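Local structure of aryl acylamidase (bacterium CSBL00001, 4YJ6) at residues T379-C384 / T436-H441; G387-F392 / L459-R464. The protein probably hydrolyses the amide bond of N-acyl aryl amines, releasing the aryl amine and a carboxylate. One frame throughout, in Å; residues are numbered along the deposited sequence.

Interaction 1: residues T379-C384 / T436-H441; sequences TTVFDC and TNFSGH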
loop_
_atom_site.group_PDB
_atom_site.type_symbol
_atom_site.label_atom_id
_atom_site.label_comp_id
_atom_site.label_asym_id
_atom_site.label_seq_id
_atom_site.Cartn_x
_atom_site.Cartn_y
_atom_site.Cartn_z
ATOM N N THR A 379 7.754 -16.085 14.351
ATOM C CA THR A 379 8.376 -15.656 15.610
ATOM C C THR A 379 9.868 -15.407 15.385
ATOM O O THR A 379 10.427 -14.423 15.821
ATOM C CB THR A 379 8.217 -16.738 16.700
ATOM O OG1 THR A 379 6.822 -16.950 16.983
ATOM C CG2 THR A 379 8.961 -16.313 17.984
ATOM N N THR A 380 10.501 -16.315 14.656
ATOM C CA THR A 380 11.928 -16.217 14.378
ATOM C C THR A 380 12.247 -14.934 13.607
ATOM O O THR A 380 13.217 -14.218 13.914
ATOM C CB THR A 380 12.397 -17.455 13.603
ATOM O OG1 THR A 380 12.117 -18.619 14.402
ATOM C CG2 THR A 380 13.926 -17.392 13.370
ATOM N N VAL A 381 11.426 -14.640 12.596
ATOM C CA VAL A 381 11.635 -13.414 11.833
ATOM C C VAL A 381 11.434 -12.174 12.685
ATOM O O VAL A 381 12.217 -11.240 12.607
ATOM C CB VAL A 381 10.724 -13.376 10.613
ATOM C CG1 VAL A 381 10.737 -11.964 9.922
ATOM C CG2 VAL A 381 11.181 -14.509 9.678
ATOM N N PHE A 382 10.353 -12.166 13.467
ATOM C CA PHE A 382 10.099 -11.115 14.439
ATOM C C PHE A 382 11.323 -10.916 15.327
ATOM O O PHE A 382 11.760 -9.785 15.510
ATOM C CB PHE A 382 8.845 -11.543 15.215
ATOM C CG PHE A 382 8.526 -10.744 16.454
ATOM C CD1 PHE A 382 8.056 -9.441 16.380
ATOM C CD2 PHE A 382 8.554 -11.369 17.702
ATOM C CE1 PHE A 382 7.666 -8.746 17.561
ATOM C CE2 PHE A 382 8.151 -10.691 18.882
ATOM C CZ PHE A 382 7.701 -9.373 18.803
ATOM N N ASP A 383 11.903 -12.000 15.846
ATOM C CA ASP A 383 13.011 -11.835 16.786
ATOM C C ASP A 383 14.275 -11.375 16.039
ATOM O O ASP A 383 15.106 -10.666 16.610
ATOM C CB ASP A 383 13.275 -13.142 17.550
ATOM C CG ASP A 383 12.413 -13.274 18.794
ATOM O OD1 ASP A 383 11.902 -12.245 19.273
ATOM O OD2 ASP A 383 12.248 -14.403 19.269
ATOM N N CYS A 384 14.400 -11.722 14.755
ATOM C CA CYS A 384 15.558 -11.243 13.980
ATOM C C CYS A 384 15.434 -9.744 13.782
ATOM O O CYS A 384 16.396 -9.012 13.896
ATOM C CB CYS A 384 15.658 -11.930 12.623
ATOM S SG CYS A 384 16.180 -13.691 12.730
ATOM N N THR A 436 7.725 -7.345 7.439
ATOM C CA THR A 436 7.076 -6.540 8.489
ATOM C C THR A 436 5.604 -6.907 8.651
ATOM O O THR A 436 4.981 -6.531 9.638
ATOM C CB THR A 436 7.159 -5.025 8.219
ATOM O OG1 THR A 436 6.412 -4.715 7.045
ATOM C CG2 THR A 436 8.619 -4.600 8.009
ATOM N N ASN A 437 5.031 -7.648 7.709
ATOM C CA ASN A 437 3.722 -8.257 7.981
ATOM C C ASN A 437 3.883 -9.440 8.942
ATOM O O ASN A 437 2.970 -9.783 9.658
ATOM C CB ASN A 437 3.036 -8.704 6.682
ATOM C CG ASN A 437 2.867 -7.553 5.724
ATOM O OD1 ASN A 437 3.717 -7.342 4.865
ATOM N ND2 ASN A 437 1.788 -6.783 5.880
ATOM N N PHE A 438 5.054 -10.081 8.945
ATOM C CA PHE A 438 5.334 -11.029 10.026
ATOM C C PHE A 438 5.605 -10.309 11.346
ATOM O O PHE A 438 5.143 -10.751 12.404
ATOM C CB PHE A 438 6.599 -11.845 9.723
ATOM C CG PHE A 438 6.420 -12.872 8.644
ATOM C CD1 PHE A 438 5.168 -13.364 8.311
ATOM C CD2 PHE A 438 7.544 -13.404 8.022
ATOM C CE1 PHE A 438 5.043 -14.367 7.299
ATOM C CE2 PHE A 438 7.429 -14.393 7.049
ATOM C CZ PHE A 438 6.188 -14.878 6.694
ATOM N N SER A 439 6.346 -9.195 11.300
ATOM C CA SER A 439 6.916 -8.649 12.527
ATOM C C SER A 439 6.221 -7.465 13.189
ATOM O O SER A 439 6.392 -7.277 14.404
ATOM C CB SER A 439 8.399 -8.285 12.299
ATOM O OG SER A 439 8.509 -7.088 11.537
ATOM N N GLY A 440 5.459 -6.685 12.405
ATOM C CA GLY A 440 4.598 -5.651 12.965
ATOM C C GLY A 440 5.240 -4.268 12.985
ATOM O O GLY A 440 4.608 -3.300 13.365
ATOM N N HIS A 441 6.488 -4.168 12.553
ATOM C CA HIS A 441 7.218 -2.886 12.555
ATOM C C HIS A 441 6.683 -1.942 11.512
ATOM O O HIS A 441 6.312 -2.381 10.445
ATOM C CB HIS A 441 8.698 -3.174 12.224
ATOM C CG HIS A 441 9.378 -3.973 13.276
ATOM N ND1 HIS A 441 9.143 -5.327 13.462
ATOM C CD2 HIS A 441 10.249 -3.602 14.246
ATOM C CE1 HIS A 441 9.844 -5.741 14.497
ATOM N NE2 HIS A 441 10.514 -4.715 15.001
#

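Interaction 2: residues G387-F392 / L459-R464; sequences GVFDRF and LIIGDR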
loop_
_atom_site.group_PDB
_atom_site.type_symbol
_atom_site.label_atom_id
_atom_site.label_comp_id
_atom_site.label_asym_id
_atom_site.label_seq_id
_atom_site.Cartn_x
_atom_site.Cartn_y
_atom_site.Cartn_z
ATOM N N GLY A 387 16.302 -8.071 17.046
ATOM C CA GLY A 387 17.748 -8.058 17.303
ATOM C C GLY A 387 18.397 -6.834 16.675
ATOM O O GLY A 387 19.342 -6.270 17.217
ATOM N N VAL A 388 17.909 -6.419 15.507
ATOM C CA VAL A 388 18.397 -5.185 14.906
ATOM C C VAL A 388 18.029 -3.988 15.781
ATOM O O VAL A 388 18.865 -3.131 16.067
ATOM C CB VAL A 388 17.816 -5.016 13.480
ATOM C CG1 VAL A 388 18.069 -3.597 12.920
ATOM C CG2 VAL A 388 18.428 -6.085 12.546
ATOM N N PHE A 389 16.759 -3.904 16.210
ATOM C CA PHE A 389 16.352 -2.712 16.944
ATOM C C PHE A 389 16.835 -2.658 18.394
ATOM O O PHE A 389 16.705 -1.622 19.056
ATOM C CB PHE A 389 14.812 -2.522 16.776
ATOM C CG PHE A 389 14.465 -2.154 15.354
ATOM C CD1 PHE A 389 14.811 -0.897 14.869
ATOM C CD2 PHE A 389 13.922 -3.084 14.482
ATOM C CE1 PHE A 389 14.577 -0.555 13.536
ATOM C CE2 PHE A 389 13.698 -2.759 13.140
ATOM C CZ PHE A 389 14.049 -1.480 12.667
ATOM N N ASP A 390 17.458 -3.739 18.865
ATOM C CA ASP A 390 18.173 -3.686 20.144
ATOM C C ASP A 390 19.361 -2.722 20.069
ATOM O O ASP A 390 19.748 -2.105 21.072
ATOM C CB ASP A 390 18.705 -5.060 20.498
ATOM C CG ASP A 390 17.663 -5.981 21.102
ATOM O OD1 ASP A 390 16.579 -5.527 21.554
ATOM O OD2 ASP A 390 17.958 -7.200 21.159
ATOM N N ARG A 391 19.917 -2.586 18.864
ATOM C CA ARG A 391 21.142 -1.828 18.653
ATOM C C ARG A 391 21.040 -0.642 17.698
ATOM O O ARG A 391 21.914 0.228 17.757
ATOM C CB ARG A 391 22.217 -2.769 18.134
ATOM C CG ARG A 391 22.513 -3.935 19.084
ATOM C CD ARG A 391 23.757 -4.681 18.624
ATOM N NE ARG A 391 24.174 -5.734 19.549
ATOM C CZ ARG A 391 24.181 -7.042 19.271
ATOM N NH1 ARG A 391 23.770 -7.496 18.087
ATOM N NH2 ARG A 391 24.599 -7.911 20.192
ATOM N N PHE A 392 20.012 -0.599 16.836
ATOM C CA PHE A 392 19.893 0.436 15.814
ATOM C C PHE A 392 18.568 1.146 15.941
ATOM O O PHE A 392 17.580 0.579 16.436
ATOM C CB PHE A 392 19.996 -0.185 14.401
ATOM C CG PHE A 392 21.393 -0.749 14.119
ATOM C CD1 PHE A 392 22.368 0.055 13.578
ATOM C CD2 PHE A 392 21.678 -2.059 14.435
ATOM C CE1 PHE A 392 23.666 -0.460 13.356
ATOM C CE2 PHE A 392 22.950 -2.591 14.229
ATOM C CZ PHE A 392 23.944 -1.789 13.668
ATOM N N LEU A 459 13.229 0.791 1.489
ATOM C CA LEU A 459 12.344 0.659 2.652
ATOM C C LEU A 459 13.068 1.173 3.878
ATOM O O LEU A 459 14.220 0.817 4.129
ATOM C CB LEU A 459 11.994 -0.814 2.867
ATOM C CG LEU A 459 10.820 -1.014 3.849
ATOM C CD1 LEU A 459 9.534 -0.466 3.183
ATOM C CD2 LEU A 459 10.644 -2.499 4.176
ATOM N N ILE A 460 12.400 2.048 4.620
ATOM C CA ILE A 460 12.879 2.493 5.908
ATOM C C ILE A 460 12.026 1.825 6.974
ATOM O O ILE A 460 10.801 2.012 6.988
ATOM C CB ILE A 460 12.704 4.025 6.017
ATOM C CG1 ILE A 460 13.485 4.729 4.890
ATOM C CG2 ILE A 460 13.091 4.550 7.438
ATOM C CD1 ILE A 460 13.363 6.278 4.907
ATOM N N ILE A 461 12.654 1.045 7.852
ATOM C CA ILE A 461 11.913 0.336 8.895
ATOM C C ILE A 461 12.251 0.927 10.264
ATOM O O ILE A 461 13.447 1.144 10.574
ATOM C CB ILE A 461 12.292 -1.178 8.892
ATOM C CG1 ILE A 461 12.132 -1.790 7.485
ATOM C CG2 ILE A 461 11.438 -1.943 9.947
ATOM C CD1 ILE A 461 12.551 -3.328 7.405
ATOM N N GLY A 462 11.226 1.180 11.096
ATOM C CA GLY A 462 11.475 1.600 12.465
ATOM C C GLY A 462 11.217 0.499 13.459
ATOM O O GLY A 462 10.678 -0.560 13.117
ATOM N N ASP A 463 11.608 0.762 14.706
ATOM C CA ASP A 463 11.317 -0.143 15.823
ATOM C C ASP A 463 9.801 -0.222 15.968
ATOM O O ASP A 463 9.065 0.614 15.429
ATOM C CB ASP A 463 11.924 0.459 17.096
ATOM C CG ASP A 463 11.976 -0.496 18.265
ATOM O OD1 ASP A 463 11.720 -1.708 18.131
ATOM O OD2 ASP A 463 12.337 0.002 19.358
ATOM N N ARG A 464 9.332 -1.238 16.688
ATOM C CA ARG A 464 7.886 -1.285 16.969
ATOM C C ARG A 464 7.393 0.050 17.496
ATOM O O ARG A 464 7.980 0.631 18.399
ATOM C CB ARG A 464 7.567 -2.432 17.965
ATOM C CG ARG A 464 7.778 -3.854 17.359
ATOM C CD ARG A 464 6.611 -4.344 16.426
ATOM N NE ARG A 464 5.386 -4.464 17.180
ATOM C CZ ARG A 464 4.601 -5.532 17.298
ATOM N NH1 ARG A 464 4.750 -6.701 16.632
ATOM N NH2 ARG A 464 3.567 -5.382 18.060
#

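Interaction 1: residues T379-C384 / T436-H441
Phe382 lays the edge of its ring against the last turn of the short helix 434-439, where CD1 comes to 3.4 Å from the carbonyl oxygen of Ser439. That oxygen lies near the ring plane, so the electron-rich carbonyl meets the slightly positive C-H rim and not the pi cloud. The placement follows from the first torsion of Phe382: CG stands anti to the backbone N (chi1 169°), and the ring lies alongside the neighbouring helix end. Ser439 fits between because it is small. Its CB comes to 3.9 Å from Phe382 CA, and the CA atoms of Phe382 and Ser439 are only 4.5 Å apart, a spacing that leaves little room for a bulky residue. The hydroxyl of Ser439 is held by a hydrogen bond between OG and His441 ND1 (2.7 Å), which satisfies a buried polar group and helps hold the imidazole beside the turn.

At the preceding residue, Val381, the contact is apolar. Val381 points at Phe438, and its CG1 meets ring atom CD2 at 4.0 Å, at the edge and in the plane of the ring. CB and CG2 of Val381 stand almost as near to that same CD2, so the whole branched end of the valine packs against one corner of the phenylalanine. Beyond Ser439 the chain turns out of the helix at Gly440, whose positive phi (95°) would press a side chain against the preceding carbonyl oxygen; glycine avoids this.

Helix 368-389 thus packs along the carboxy-terminal end of helix 434-439, just before strand 443-451 enters the large mixed sheet. Helix 315-339 adds to this apolar packing, with Met318 against Val381 and Trp322 and Met325 against Phe438.

Interaction 2: residues G387-F392 / L459-R464
Phe389, in the last turn of helix 368-389, packs on the end of strand 454-462 in the large mixed sheet of the amidase signature fold. The face contact is with backbone: the peptide link between Gly462 and Asp463 covers one face of the ring, with Asp463 N 3.5 Å from Phe389 CE1. Asp463 CA adds a CH-pi contact, 3.8 Å from the ring centroid and 18° off the normal. A flat aromatic suits this place because it matches a flat peptide.

Between the two segments, apolar side-chain packing is with Ile461, whose CG2 reaches Phe389 CZ at 3.8 Å, the two side chains crossing at about a right angle. At the ring edge, CZ also lies 3.4 Å from the Ile461 carbonyl oxygen. Were Phe389 replaced by alanine, the Gly462-Asp463 peptide would probably lose its aromatic cover and Ile461 CG2 this apolar neighbour.

The carboxylate of Asp463 packs flat beside the ring, its plane 8° from it. CG stands anti to the backbone N (chi1 -167°), which carries the carboxylate back along Phe389 to its CB, 3.5 Å from OD1. Locally, OD1 also accepts a weak hydrogen bond from Arg464 N, 2.8 Å away.

In the fold
Both interactions draw on helix 368-389: residues 379-384 come first, and 387-392 hold its last turn and the chain just beyond. Their partners follow in the same order, 436-441 and then 459-464, so the two contacts interleave along the sequence. Residues 436-441 lead into strand 443-451, and 459-464 hold the end of its antiparallel neighbour 454-462 and the chain beyond. The contact centres are 11 Å apart and join directly: Arg464 NH1 probably donates a hydrogen bond to Ser439 O, and the rings of His441 and Phe389 meet. The helix thus packs against one end of this strand pair, where the chain enters it and where it leaves.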